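PDB 3H14: aminotransferase, classes I and II from Silicibacter pomeroyi DSS-3, which probably catalyses the pyridoxal 5'-phosphate-dependent transfer of an amino group from L-aspartate to 2-oxoglutarate, giving oxaloacetate and L-glutamate. Local coordinates for residues A[120-125]-A[139-144]; A[124-129]-A[346-351]; A[76-81]-A[89-94]. All blocks are in the same frame, centred on the assembly; numbering follows the deposited sequence.

Contact 1 (A[120-125]-A[139-144]); sequences IGAPGY and PVDLPT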
ATOM      1  N   ILE A 120      -4.857  -1.164  13.675  1.00 19.33           N
ATOM      2  CA  ILE A 120      -4.339  -1.484  12.334  1.00 19.87           C
ATOM      3  C   ILE A 120      -4.265  -2.998  12.185  1.00 18.46           C
ATOM      4  O   ILE A 120      -3.811  -3.682  13.090  1.00 18.92           O
ATOM      5  CB  ILE A 120      -2.932  -0.875  12.106  1.00 19.81           C
ATOM      6  CG1 ILE A 120      -1.976  -1.247  13.241  1.00 21.26           C
ATOM      7  CG2 ILE A 120      -3.028   0.679  12.026  1.00 21.82           C
ATOM      8  CD1 ILE A 120      -0.573  -0.665  13.129  1.00 22.63           C
ATOM      9  N   GLY A 121      -4.755  -3.527  11.085  1.00 18.31           N
ATOM     10  CA  GLY A 121      -4.716  -5.002  10.866  1.00 18.09           C
ATOM     11  C   GLY A 121      -3.320  -5.535  10.702  1.00 18.56           C
ATOM     12  O   GLY A 121      -2.458  -4.861  10.128  1.00 18.47           O
ATOM     13  N   ALA A 122      -3.064  -6.755  11.197  1.00 17.67           N
ATOM     14  CA  ALA A 122      -1.791  -7.425  10.988  1.00 16.89           C
ATOM     15  C   ALA A 122      -2.204  -8.739  10.337  1.00 17.55           C
ATOM     16  O   ALA A 122      -2.980  -9.461  10.933  1.00 18.70           O
ATOM     17  CB  ALA A 122      -1.065  -7.682  12.330  1.00 17.14           C
ATOM     18  N   PRO A 123      -1.739  -9.044   9.107  1.00 17.53           N
ATOM     19  CA  PRO A 123      -0.694  -8.364   8.336  1.00 17.65           C
ATOM     20  C   PRO A 123      -1.159  -7.046   7.783  1.00 17.14           C
ATOM     21  O   PRO A 123      -2.341  -6.886   7.442  1.00 17.30           O
ATOM     22  CB  PRO A 123      -0.431  -9.328   7.164  1.00 17.76           C
ATOM     23  CG  PRO A 123      -1.764 -10.052   6.999  1.00 16.94           C
ATOM     24  CD  PRO A 123      -2.301 -10.200   8.377  1.00 17.53           C
ATOM     25  N   GLY A 124      -0.230  -6.109   7.711  1.00 18.13           N
ATOM     26  CA  GLY A 124      -0.463  -4.820   7.075  1.00 17.70           C
ATOM     27  C   GLY A 124       0.825  -4.081   6.706  1.00 18.24           C
ATOM     28  O   GLY A 124       1.936  -4.556   6.896  1.00 17.66           O
ATOM     29  N   TYR A 125       0.641  -2.896   6.140  1.00 18.62           N
ATOM     30  CA  TYR A 125       1.743  -2.083   5.667  1.00 19.18           C
ATOM     31  C   TYR A 125       2.679  -1.794   6.823  1.00 18.92           C
ATOM     32  O   TYR A 125       2.223  -1.315   7.867  1.00 18.15           O
ATOM     33  CB  TYR A 125       1.157  -0.805   5.101  1.00 20.70           C
ATOM     34  CG  TYR A 125       2.139   0.181   4.534  1.00 23.27           C
ATOM     35  CD1 TYR A 125       3.132  -0.206   3.658  1.00 25.95           C
ATOM     36  CD2 TYR A 125       2.018   1.539   4.832  1.00 25.25           C
ATOM     37  CE1 TYR A 125       4.042   0.752   3.137  1.00 24.50           C
ATOM     38  CE2 TYR A 125       2.872   2.471   4.299  1.00 25.76           C
ATOM     39  CZ  TYR A 125       3.882   2.075   3.464  1.00 25.94           C
ATOM     40  OH  TYR A 125       4.722   3.052   2.954  1.00 27.61           O
ATOM     41  N   PRO A 139       0.154   2.308  18.226  1.00 17.64           N
ATOM     42  CA  PRO A 139      -0.456   1.401  17.274  1.00 18.02           C
ATOM     43  C   PRO A 139      -0.962   0.159  18.002  1.00 18.00           C
ATOM     44  O   PRO A 139      -0.340  -0.290  18.939  1.00 19.47           O
ATOM     45  CB  PRO A 139       0.687   1.112  16.283  1.00 18.18           C
ATOM     46  CG  PRO A 139       1.943   1.323  17.085  1.00 18.53           C
ATOM     47  CD  PRO A 139       1.620   2.311  18.158  1.00 18.00           C
ATOM     48  N   VAL A 140      -2.136  -0.326  17.621  1.00 18.68           N
ATOM     49  CA  VAL A 140      -2.743  -1.519  18.204  1.00 18.91           C
ATOM     50  C   VAL A 140      -2.943  -2.483  17.026  1.00 19.29           C
ATOM     51  O   VAL A 140      -3.864  -2.345  16.233  1.00 19.17           O
ATOM     52  CB  VAL A 140      -4.069  -1.206  18.945  1.00 17.63           C
ATOM     53  CG1 VAL A 140      -4.689  -2.483  19.558  1.00 20.65           C
ATOM     54  CG2 VAL A 140      -3.822  -0.193  20.077  1.00 19.71           C
ATOM     55  N   ASP A 141      -2.053  -3.457  16.905  1.00 20.97           N
ATOM     56  CA  ASP A 141      -2.173  -4.453  15.842  1.00 21.29           C
ATOM     57  C   ASP A 141      -3.352  -5.342  16.148  1.00 21.90           C
ATOM     58  O   ASP A 141      -3.516  -5.784  17.286  1.00 23.06           O
ATOM     59  CB  ASP A 141      -0.893  -5.297  15.691  1.00 23.33           C
ATOM     60  CG  ASP A 141       0.204  -4.585  14.879  1.00 26.70           C
ATOM     61  OD1 ASP A 141      -0.084  -4.110  13.765  1.00 32.23           O
ATOM     62  OD2 ASP A 141       1.361  -4.557  15.342  1.00 33.33           O
ATOM     63  N   LEU A 142      -4.187  -5.545  15.139  1.00 20.00           N
ATOM     64  CA  LEU A 142      -5.349  -6.398  15.167  1.00 19.84           C
ATOM     65  C   LEU A 142      -5.032  -7.620  14.295  1.00 20.01           C
ATOM     66  O   LEU A 142      -5.056  -7.529  13.075  1.00 18.87           O
ATOM     67  CB  LEU A 142      -6.542  -5.667  14.576  1.00 19.91           C
ATOM     68  CG  LEU A 142      -6.794  -4.231  15.080  1.00 20.54           C
ATOM     69  CD1 LEU A 142      -7.963  -3.684  14.364  1.00 20.46           C
ATOM     70  CD2 LEU A 142      -7.028  -4.247  16.590  1.00 19.39           C
ATOM     71  N   PRO A 143      -4.731  -8.757  14.924  1.00 21.27           N
ATOM     72  CA  PRO A 143      -4.505  -9.998  14.139  1.00 21.65           C
ATOM     73  C   PRO A 143      -5.752 -10.421  13.387  1.00 21.67           C
ATOM     74  O   PRO A 143      -6.755 -10.795  13.992  1.00 22.35           O
ATOM     75  CB  PRO A 143      -4.092 -11.032  15.196  1.00 22.28           C
ATOM     76  CG  PRO A 143      -3.721 -10.217  16.414  1.00 23.11           C
ATOM     77  CD  PRO A 143      -4.591  -8.980  16.369  1.00 21.63           C
ATOM     78  N   THR A 144      -5.703 -10.363  12.068  1.00 19.86           N
ATOM     79  CA  THR A 144      -6.830 -10.705  11.261  1.00 20.49           C
ATOM     80  C   THR A 144      -6.779 -12.189  10.911  1.00 21.30           C
ATOM     81  O   THR A 144      -5.737 -12.828  11.023  1.00 22.25           O
ATOM     82  CB  THR A 144      -6.861  -9.814  10.016  1.00 20.59           C
ATOM     83  OG1 THR A 144      -5.646 -10.008   9.287  1.00 20.44           O
ATOM     84  CG2 THR A 144      -6.931  -8.374  10.466  1.00 19.73           C
TER
HETATM   85  O   HOH W   1      -0.178  -3.383  11.244  1.00 37.86           O
HETATM   86  O   HOH W   2      -4.945  -7.311   8.128  1.00 19.45           O

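Contact 2 (A[124-129]-A[346-351]); sequences GYPSYR and LDFDPE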
ATOM      1  N   GLY A 124      -0.230  -6.109   7.711  1.00 18.13           N
ATOM      2  CA  GLY A 124      -0.463  -4.820   7.075  1.00 17.70           C
ATOM      3  C   GLY A 124       0.825  -4.081   6.706  1.00 18.24           C
ATOM      4  O   GLY A 124       1.936  -4.556   6.896  1.00 17.66           O
ATOM      5  N   TYR A 125       0.641  -2.896   6.140  1.00 18.62           N
ATOM      6  CA  TYR A 125       1.743  -2.083   5.667  1.00 19.18           C
ATOM      7  C   TYR A 125       2.679  -1.794   6.823  1.00 18.92           C
ATOM      8  O   TYR A 125       2.223  -1.315   7.867  1.00 18.15           O
ATOM      9  CB  TYR A 125       1.157  -0.805   5.101  1.00 20.70           C
ATOM     10  CG  TYR A 125       2.139   0.181   4.534  1.00 23.27           C
ATOM     11  CD1 TYR A 125       3.132  -0.206   3.658  1.00 25.95           C
ATOM     12  CD2 TYR A 125       2.018   1.539   4.832  1.00 25.25           C
ATOM     13  CE1 TYR A 125       4.042   0.752   3.137  1.00 24.50           C
ATOM     14  CE2 TYR A 125       2.872   2.471   4.299  1.00 25.76           C
ATOM     15  CZ  TYR A 125       3.882   2.075   3.464  1.00 25.94           C
ATOM     16  OH  TYR A 125       4.722   3.052   2.954  1.00 27.61           O
ATOM     17  N   PRO A 126       3.975  -2.122   6.671  1.00 19.15           N
ATOM     18  CA  PRO A 126       4.895  -2.026   7.799  1.00 20.06           C
ATOM     19  C   PRO A 126       5.029  -0.631   8.418  1.00 19.06           C
ATOM     20  O   PRO A 126       5.306  -0.514   9.589  1.00 20.57           O
ATOM     21  CB  PRO A 126       6.245  -2.490   7.186  1.00 20.06           C
ATOM     22  CG  PRO A 126       5.871  -3.292   6.046  1.00 20.58           C
ATOM     23  CD  PRO A 126       4.650  -2.687   5.476  1.00 20.37           C
ATOM     24  N   SER A 127       4.863   0.408   7.614  1.00 19.40           N
ATOM     25  CA  SER A 127       5.065   1.758   8.082  1.00 20.19           C
ATOM     26  C   SER A 127       3.932   2.284   8.946  1.00 19.82           C
ATOM     27  O   SER A 127       4.147   3.249   9.650  1.00 19.15           O
ATOM     28  CB  SER A 127       5.297   2.729   6.905  1.00 21.10           C
ATOM     29  OG  SER A 127       6.593   2.530   6.356  1.00 22.55           O
ATOM     30  N   TYR A 128       2.743   1.682   8.911  1.00 19.66           N
ATOM     31  CA  TYR A 128       1.657   2.199   9.752  1.00 19.73           C
ATOM     32  C   TYR A 128       2.076   2.235  11.205  1.00 20.04           C
ATOM     33  O   TYR A 128       1.972   3.297  11.843  1.00 21.56           O
ATOM     34  CB  TYR A 128       0.375   1.357   9.700  1.00 20.63           C
ATOM     35  CG  TYR A 128      -0.410   1.255   8.421  1.00 20.65           C
ATOM     36  CD1 TYR A 128      -0.414   2.253   7.466  1.00 20.21           C
ATOM     37  CD2 TYR A 128      -1.246   0.145   8.215  1.00 22.10           C
ATOM     38  CE1 TYR A 128      -1.151   2.118   6.320  1.00 20.87           C
ATOM     39  CE2 TYR A 128      -1.998   0.020   7.083  1.00 22.98           C
ATOM     40  CZ  TYR A 128      -1.949   1.000   6.129  1.00 21.22           C
ATOM     41  OH  TYR A 128      -2.710   0.837   4.993  1.00 22.65           O
ATOM     42  N   ARG A 129       2.503   1.087  11.750  1.00 20.15           N
ATOM     43  CA  ARG A 129       2.887   1.008  13.176  1.00 21.12           C
ATOM     44  C   ARG A 129       4.065   1.904  13.501  1.00 19.49           C
ATOM     45  O   ARG A 129       4.090   2.498  14.558  1.00 19.77           O
ATOM     46  CB  ARG A 129       3.129  -0.435  13.685  1.00 20.91           C
ATOM     47  CG  ARG A 129       4.298  -1.159  13.041  1.00 23.24           C
ATOM     48  CD  ARG A 129       4.425  -2.612  13.607  1.00 24.11           C
ATOM     49  NE  ARG A 129       3.297  -3.428  13.190  1.00 27.20           N
ATOM     50  CZ  ARG A 129       3.264  -4.166  12.080  1.00 29.77           C
ATOM     51  NH1 ARG A 129       4.317  -4.239  11.275  1.00 29.03           N
ATOM     52  NH2 ARG A 129       2.167  -4.856  11.781  1.00 30.47           N
ATOM     53  N   LEU A 346       7.618 -11.057   8.272  1.00 20.61           N
ATOM     54  CA  LEU A 346       7.786 -10.436   9.590  0.50 21.21           C
ATOM     55  C   LEU A 346       7.502  -8.917   9.626  1.00 21.64           C
ATOM     56  O   LEU A 346       6.927  -8.432  10.609  1.00 22.20           O
ATOM     57  CB  LEU A 346       9.174 -10.718  10.160  0.50 21.75           C
ATOM     58  CG  LEU A 346       9.423 -12.174  10.547  0.50 22.61           C
ATOM     59  CD1 LEU A 346      10.149 -12.899   9.393  0.50 21.89           C
ATOM     60  CD2 LEU A 346      10.215 -12.256  11.832  0.50 24.22           C
ATOM     61  N   ASP A 347       7.862  -8.187   8.567  1.00 21.21           N
ATOM     62  CA  ASP A 347       7.570  -6.723   8.495  1.00 21.58           C
ATOM     63  C   ASP A 347       6.083  -6.415   8.542  1.00 20.72           C
ATOM     64  O   ASP A 347       5.698  -5.334   9.000  1.00 21.91           O
ATOM     65  CB  ASP A 347       8.115  -6.086   7.206  1.00 21.79           C
ATOM     66  CG  ASP A 347       9.643  -5.879   7.212  1.00 24.14           C
ATOM     67  OD1 ASP A 347      10.243  -5.613   8.312  1.00 25.70           O
ATOM     68  OD2 ASP A 347      10.230  -5.971   6.084  1.00 21.27           O
ATOM     69  N   PHE A 348       5.253  -7.327   8.019  1.00 20.02           N
ATOM     70  CA  PHE A 348       3.819  -7.106   7.939  1.00 19.18           C
ATOM     71  C   PHE A 348       3.084  -7.615   9.170  1.00 19.98           C
ATOM     72  O   PHE A 348       2.031  -7.049   9.551  1.00 18.98           O
ATOM     73  CB  PHE A 348       3.232  -7.757   6.681  1.00 18.78           C
ATOM     74  CG  PHE A 348       4.042  -7.486   5.461  1.00 18.34           C
ATOM     75  CD1 PHE A 348       4.025  -6.215   4.875  1.00 18.43           C
ATOM     76  CD2 PHE A 348       4.937  -8.454   4.958  1.00 18.36           C
ATOM     77  CE1 PHE A 348       4.812  -5.929   3.777  1.00 19.08           C
ATOM     78  CE2 PHE A 348       5.753  -8.161   3.845  1.00 17.08           C
ATOM     79  CZ  PHE A 348       5.685  -6.899   3.267  1.00 18.55           C
ATOM     80  N   ASP A 349       3.619  -8.669   9.779  1.00 18.97           N
ATOM     81  CA  ASP A 349       2.943  -9.358  10.885  1.00 19.89           C
ATOM     82  C   ASP A 349       4.033  -9.895  11.797  1.00 21.07           C
ATOM     83  O   ASP A 349       4.563 -10.988  11.579  1.00 22.32           O
ATOM     84  CB  ASP A 349       1.999 -10.446  10.361  1.00 19.70           C
ATOM     85  CG  ASP A 349       1.160 -11.085  11.458  1.00 19.43           C
ATOM     86  OD1 ASP A 349       1.570 -11.030  12.625  1.00 20.24           O
ATOM     87  OD2 ASP A 349       0.105 -11.665  11.140  1.00 19.10           O
ATOM     88  N   PRO A 350       4.443  -9.089  12.791  1.00 21.88           N
ATOM     89  CA  PRO A 350       5.505  -9.476  13.709  1.00 22.60           C
ATOM     90  C   PRO A 350       5.252 -10.747  14.517  1.00 22.65           C
ATOM     91  O   PRO A 350       6.198 -11.401  14.907  1.00 25.27           O
ATOM     92  CB  PRO A 350       5.623  -8.241  14.640  1.00 23.05           C
ATOM     93  CG  PRO A 350       5.129  -7.115  13.812  1.00 23.50           C
ATOM     94  CD  PRO A 350       3.994  -7.711  13.043  1.00 22.88           C
ATOM     95  N   GLU A 351       4.000 -11.092  14.768  1.00 22.24           N
ATOM     96  CA  GLU A 351       3.679 -12.248  15.561  1.00 22.13           C
ATOM     97  C   GLU A 351       3.635 -13.527  14.725  1.00 22.42           C
ATOM     98  O   GLU A 351       3.996 -14.582  15.248  1.00 22.89           O
ATOM     99  CB  GLU A 351       2.311 -12.064  16.277  1.00 23.42           C
TER

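Contact 3 (A[76-81]-A[89-94]); sequences RIARLY and LDPGRV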
ATOM      1  N   ARG A  76      -9.199  17.884 -10.893  1.00 24.59           N
ATOM      2  CA  ARG A  76      -9.064  16.641 -11.676  1.00 24.83           C
ATOM      3  C   ARG A  76      -9.273  15.385 -10.833  1.00 24.44           C
ATOM      4  O   ARG A  76      -9.821  14.398 -11.311  1.00 24.46           O
ATOM      5  CB  ARG A  76      -7.702  16.553 -12.370  1.00 24.66           C
ATOM      6  CG  ARG A  76      -7.532  15.349 -13.323  1.00 24.80           C
ATOM      7  CD  ARG A  76      -8.523  15.385 -14.486  1.00 27.15           C
ATOM      8  NE  ARG A  76      -8.472  14.183 -15.309  1.00 26.90           N
ATOM      9  CZ  ARG A  76      -9.076  13.036 -15.018  1.00 28.90           C
ATOM     10  NH1 ARG A  76      -9.769  12.889 -13.896  1.00 30.13           N
ATOM     11  NH2 ARG A  76      -8.975  12.011 -15.846  1.00 28.85           N
ATOM     12  N   ILE A  77      -8.776  15.406  -9.607  1.00 24.44           N
ATOM     13  CA  ILE A  77      -9.015  14.314  -8.670  1.00 24.13           C
ATOM     14  C   ILE A  77     -10.533  14.179  -8.357  1.00 25.15           C
ATOM     15  O   ILE A  77     -11.088  13.074  -8.408  1.00 24.98           O
ATOM     16  CB  ILE A  77      -8.168  14.496  -7.405  1.00 24.13           C
ATOM     17  CG1 ILE A  77      -6.673  14.297  -7.726  1.00 22.02           C
ATOM     18  CG2 ILE A  77      -8.608  13.532  -6.300  1.00 23.41           C
ATOM     19  CD1 ILE A  77      -5.710  14.872  -6.675  1.00 23.41           C
ATOM     20  N   ALA A  78     -11.188  15.299  -8.070  1.00 25.80           N
ATOM     21  CA  ALA A  78     -12.628  15.322  -7.831  1.00 26.14           C
ATOM     22  C   ALA A  78     -13.385  14.648  -8.974  1.00 27.20           C
ATOM     23  O   ALA A  78     -14.275  13.830  -8.737  1.00 27.96           O
ATOM     24  CB  ALA A  78     -13.123  16.778  -7.625  1.00 26.06           C
ATOM     25  N   ARG A  79     -12.994  14.950 -10.216  1.00 28.61           N
ATOM     26  CA  ARG A  79     -13.565  14.299 -11.403  1.00 29.02           C
ATOM     27  C   ARG A  79     -13.332  12.776 -11.388  1.00 28.75           C
ATOM     28  O   ARG A  79     -14.209  11.998 -11.772  1.00 27.64           O
ATOM     29  CB  ARG A  79     -12.971  14.927 -12.671  1.00 29.67           C
ATOM     30  CG  ARG A  79     -13.455  14.343 -13.997  1.00 30.79           C
ATOM     31  CD  ARG A  79     -12.972  15.203 -15.168  1.00 33.03           C
ATOM     32  NE  ARG A  79     -12.374  14.396 -16.235  1.00 35.77           N
ATOM     33  CZ  ARG A  79     -11.542  14.869 -17.159  1.00 38.44           C
ATOM     34  NH1 ARG A  79     -11.175  16.152 -17.157  1.00 40.98           N
ATOM     35  NH2 ARG A  79     -11.046  14.044 -18.079  1.00 39.59           N
ATOM     36  N   LEU A  80     -12.144  12.350 -10.949  1.00 27.77           N
ATOM     37  CA  LEU A  80     -11.854  10.917 -10.807  1.00 26.82           C
ATOM     38  C   LEU A  80     -12.878  10.195  -9.907  1.00 26.89           C
ATOM     39  O   LEU A  80     -13.279   9.055 -10.200  1.00 26.84           O
ATOM     40  CB  LEU A  80     -10.393  10.707 -10.316  1.00 26.64           C
ATOM     41  CG  LEU A  80      -9.949   9.297  -9.875  1.00 26.91           C
ATOM     42  CD1 LEU A  80      -8.472   9.045 -10.150  1.00 23.84           C
ATOM     43  CD2 LEU A  80     -10.243   9.068  -8.425  1.00 25.49           C
ATOM     44  N   TYR A  81     -13.339  10.861  -8.848  1.00 26.57           N
ATOM     45  CA  TYR A  81     -14.287  10.242  -7.917  1.00 26.94           C
ATOM     46  C   TYR A  81     -15.640   9.998  -8.566  1.00 28.35           C
ATOM     47  O   TYR A  81     -16.281   8.988  -8.283  1.00 28.91           O
ATOM     48  CB  TYR A  81     -14.384  11.020  -6.588  1.00 26.23           C
ATOM     49  CG  TYR A  81     -13.205  10.698  -5.661  1.00 24.90           C
ATOM     50  CD1 TYR A  81     -13.234   9.586  -4.838  1.00 25.82           C
ATOM     51  CD2 TYR A  81     -12.038  11.467  -5.674  1.00 24.17           C
ATOM     52  CE1 TYR A  81     -12.172   9.260  -4.011  1.00 23.35           C
ATOM     53  CE2 TYR A  81     -10.952  11.143  -4.850  1.00 26.06           C
ATOM     54  CZ  TYR A  81     -11.025  10.027  -4.023  1.00 25.17           C
ATOM     55  OH  TYR A  81      -9.963   9.696  -3.188  1.00 22.31           O
ATOM     56  N   LEU A  89     -17.992  14.857  -5.710  1.00 33.26           N
ATOM     57  CA  LEU A  89     -17.101  15.371  -4.684  1.00 32.14           C
ATOM     58  C   LEU A  89     -16.693  16.786  -4.998  1.00 31.38           C
ATOM     59  O   LEU A  89     -16.293  17.071  -6.105  1.00 30.76           O
ATOM     60  CB  LEU A  89     -15.852  14.488  -4.590  1.00 31.88           C
ATOM     61  CG  LEU A  89     -14.800  14.808  -3.515  1.00 32.36           C
ATOM     62  CD1 LEU A  89     -15.366  14.619  -2.093  1.00 33.08           C
ATOM     63  CD2 LEU A  89     -13.543  13.947  -3.747  1.00 30.55           C
ATOM     64  N   ASP A  90     -16.780  17.655  -4.003  1.00 31.41           N
ATOM     65  CA  ASP A  90     -16.311  19.020  -4.115  1.00 31.85           C
ATOM     66  C   ASP A  90     -14.776  19.007  -4.109  1.00 31.42           C
ATOM     67  O   ASP A  90     -14.173  18.372  -3.239  1.00 31.98           O
ATOM     68  CB  ASP A  90     -16.858  19.827  -2.941  1.00 32.42           C
ATOM     69  CG  ASP A  90     -16.236  21.199  -2.816  1.00 35.31           C
ATOM     70  OD1 ASP A  90     -15.966  21.857  -3.832  1.00 38.09           O
ATOM     71  OD2 ASP A  90     -16.017  21.620  -1.666  1.00 42.21           O
ATOM     72  N   PRO A  91     -14.135  19.659  -5.099  1.00 30.50           N
ATOM     73  CA  PRO A  91     -12.664  19.751  -5.095  1.00 30.01           C
ATOM     74  C   PRO A  91     -12.057  20.442  -3.899  1.00 28.55           C
ATOM     75  O   PRO A  91     -10.893  20.222  -3.603  1.00 29.01           O
ATOM     76  CB  PRO A  91     -12.333  20.519  -6.384  1.00 30.12           C
ATOM     77  CG  PRO A  91     -13.614  20.999  -6.935  1.00 29.93           C
ATOM     78  CD  PRO A  91     -14.732  20.249  -6.314  1.00 31.00           C
ATOM     79  N   GLY A  92     -12.842  21.255  -3.204  1.00 27.48           N
ATOM     80  CA  GLY A  92     -12.402  21.883  -1.966  1.00 26.84           C
ATOM     81  C   GLY A  92     -12.033  20.879  -0.888  1.00 25.97           C
ATOM     82  O   GLY A  92     -11.295  21.203   0.026  1.00 26.18           O
ATOM     83  N   ARG A  93     -12.576  19.667  -0.977  1.00 25.26           N
ATOM     84  CA  ARG A  93     -12.286  18.606   0.008  1.00 24.23           C
ATOM     85  C   ARG A  93     -11.055  17.771  -0.340  1.00 23.69           C
ATOM     86  O   ARG A  93     -10.684  16.923   0.447  1.00 24.49           O
ATOM     87  CB  ARG A  93     -13.506  17.670   0.161  1.00 24.56           C
ATOM     88  CG  ARG A  93     -14.625  18.299   0.983  1.00 23.32           C
ATOM     89  CD  ARG A  93     -15.905  17.517   0.894  1.00 23.46           C
ATOM     90  NE  ARG A  93     -15.711  16.218   1.505  1.00 22.13           N
ATOM     91  CZ  ARG A  93     -16.507  15.171   1.364  1.00 23.87           C
ATOM     92  NH1 ARG A  93     -17.642  15.254   0.675  1.00 25.62           N
ATOM     93  NH2 ARG A  93     -16.184  14.034   1.976  1.00 24.04           N
ATOM     94  N   VAL A  94     -10.479  17.979  -1.533  1.00 23.02           N
ATOM     95  CA  VAL A  94      -9.266  17.277  -1.978  1.00 22.57           C
ATOM     96  C   VAL A  94      -8.073  18.093  -1.503  1.00 22.41           C
ATOM     97  O   VAL A  94      -7.995  19.295  -1.766  1.00 22.85           O
ATOM     98  CB  VAL A  94      -9.234  17.094  -3.515  1.00 21.93           C
ATOM     99  CG1 VAL A  94      -7.880  16.380  -4.019  1.00 17.78           C
ATOM    100  CG2 VAL A  94     -10.429  16.327  -3.949  1.00 22.39           C
TER
HETATM  101  O   HOH W   3     -17.033  13.979  -8.327  1.00 38.16           O

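Contact 1 (A[120-125]-A[139-144])
Ile120 and Asp141 form a parallel bridge with both side chains on the same face of the sheet, where they cross at a slant. CG1 of Ile120 sits between its backbone N and carbonyl carbon (chi1 52°), which brings the branch over to Asp141: CG1 lies 3.5 Å from Asp141 OD1, and CD1 runs on to within 3.8 Å of Pro139 CB, the two side chains side by side. The CB of Ala122 approaches the same carboxylate from farther along the strand. A water bridges the pair of strands, donating to Asp141 OD1 at 2.6 Å and to Gly121 O at 2.9 Å, while the stronger partner of this carboxylate is Arg129, by a salt bridge. On the other face Leu142 CG lies 3.6 Å from Ile120 O across the strands, and Thr144 CG2 lies near the CA of Gly121.

Four backbone bonds join the segments: Ile120 N to Val140 O, Leu142 N to Ile120 O, Ala122 N to Leu142 O, and, from just past the strand end, Thr144 N to Ala122 O at 3.1 Å, nearly straight at 173°. Beyond them a second water links Thr144 OG1 to Pro123 O, just after the cis peptide bond that ends strand 117-122. With helix 126-134 linking the two parallel strands in the chain, this is a beta-alpha-beta unit at the edge of the large mixed aminotransferase sheet.

Contact 2 (A[124-129]-A[346-351])
The start of helix 126-134, with the turn leading into it, meets the loop between strands 340-344 and 356-360, joining the large sheet region of the aminotransferase to its smaller four-stranded sheet. Arg129 reaches across to two successive carbonyls of that loop. Its NH1 donates to Asp347 O at 2.9 Å through a bent bond (133°), and its NH2 to Phe348 O at 3.1 Å along a straighter one (164°). Both oxygens lie at the edge of the guanidinium, close to its plane, whereas Pro350 CD rests over one of its faces, 3.6 Å from NH2. The bend at chi3 (68°) turns the end of the arginine chain to bring both nitrogens to these carbonyls.

Phe348 O is gripped twice, since Gly124 N also donates to it at 3.1 Å, from the opposite face of the carbonyl plane to Arg129 NH2. Beside these bonds Pro126 and Phe348 lie side by side, Pro126 CD 3.6 Å from Phe348 CD1, while Gly124 O meets the ring at its edge, 3.3 Å from CD1. Pro126 CB also packs on Asp347 O. A leucine in place of Arg129 would probably leave Asp347 O without this donor, Phe348 O with one grip fewer and Asp141 without its salt-bridge partner.

The side chain of Arg129 also packs on Ile120 of strand 117-122, while the Asp347 carboxylate accepts from the backbone N atoms of Ile15 and Val16, just before helix 17-28.

Contact 3 (A[76-81]-A[89-94])
Ala78 O is tied to Leu89 N through a water, which donates to the carbonyl at 2.8 Å and accepts from the amide at 2.9 Å, so helix and returning chain are bridged without direct polar contact. Apolar side chains make up the rest. Ala78 CB faces the turn, 3.5 Å from Leu89 O and 4.0 Å from Pro91 CB; the small methyl is consistent with the close approach of the chain, with CA atoms of Ala78 and Pro91 5.2 Å apart.

One helical turn on, Tyr81 and Leu89 lie side by side. CD2 of Leu89 approaches the ring obliquely, 3.5 Å from Tyr81 CD2, and the tyrosine hydroxyl is hydrogen-bonded to Trp241 NE1. At the other end Ile77 and Val94 approach each other at an angle. With CG1 of Val94 opposite its backbone N (chi1 178°), that methyl lies 3.7 Å from Ile77 CG2 and equally near Ile77 CD1.

A 3-10 turn at 91-93, held by backbone bonds Arg93 N to Asp90 O and Val94 N to Pro91 O, redirects the chain into strand 94-97. This helix-turn-strand connection packs helix 71-85 against the chain entering an edge strand of the large aminotransferase sheet.

In the fold
Contacts 1 and 2 are neighbours whose segments overlap at Gly124 and Tyr125, and both draw on the beta-alpha-beta unit of strands 117-122 and 138-143 with helix 126-134. The Arg129–Asp141 salt bridge (NH2 to OD1, 3.1 Å) joins them directly. Both are partly buried and largely polar, but contact 1 relies on regular bonds between strands, whereas contact 2 uses an arginine and a glycine amide to hold a distant, irregular loop. Contact 3 is the more buried and chiefly apolar, with a single bridging water. Its centre lies about 30 Å from that of contact 1, near strand 94-97, the opposite edge of the sheet from strand 138-143.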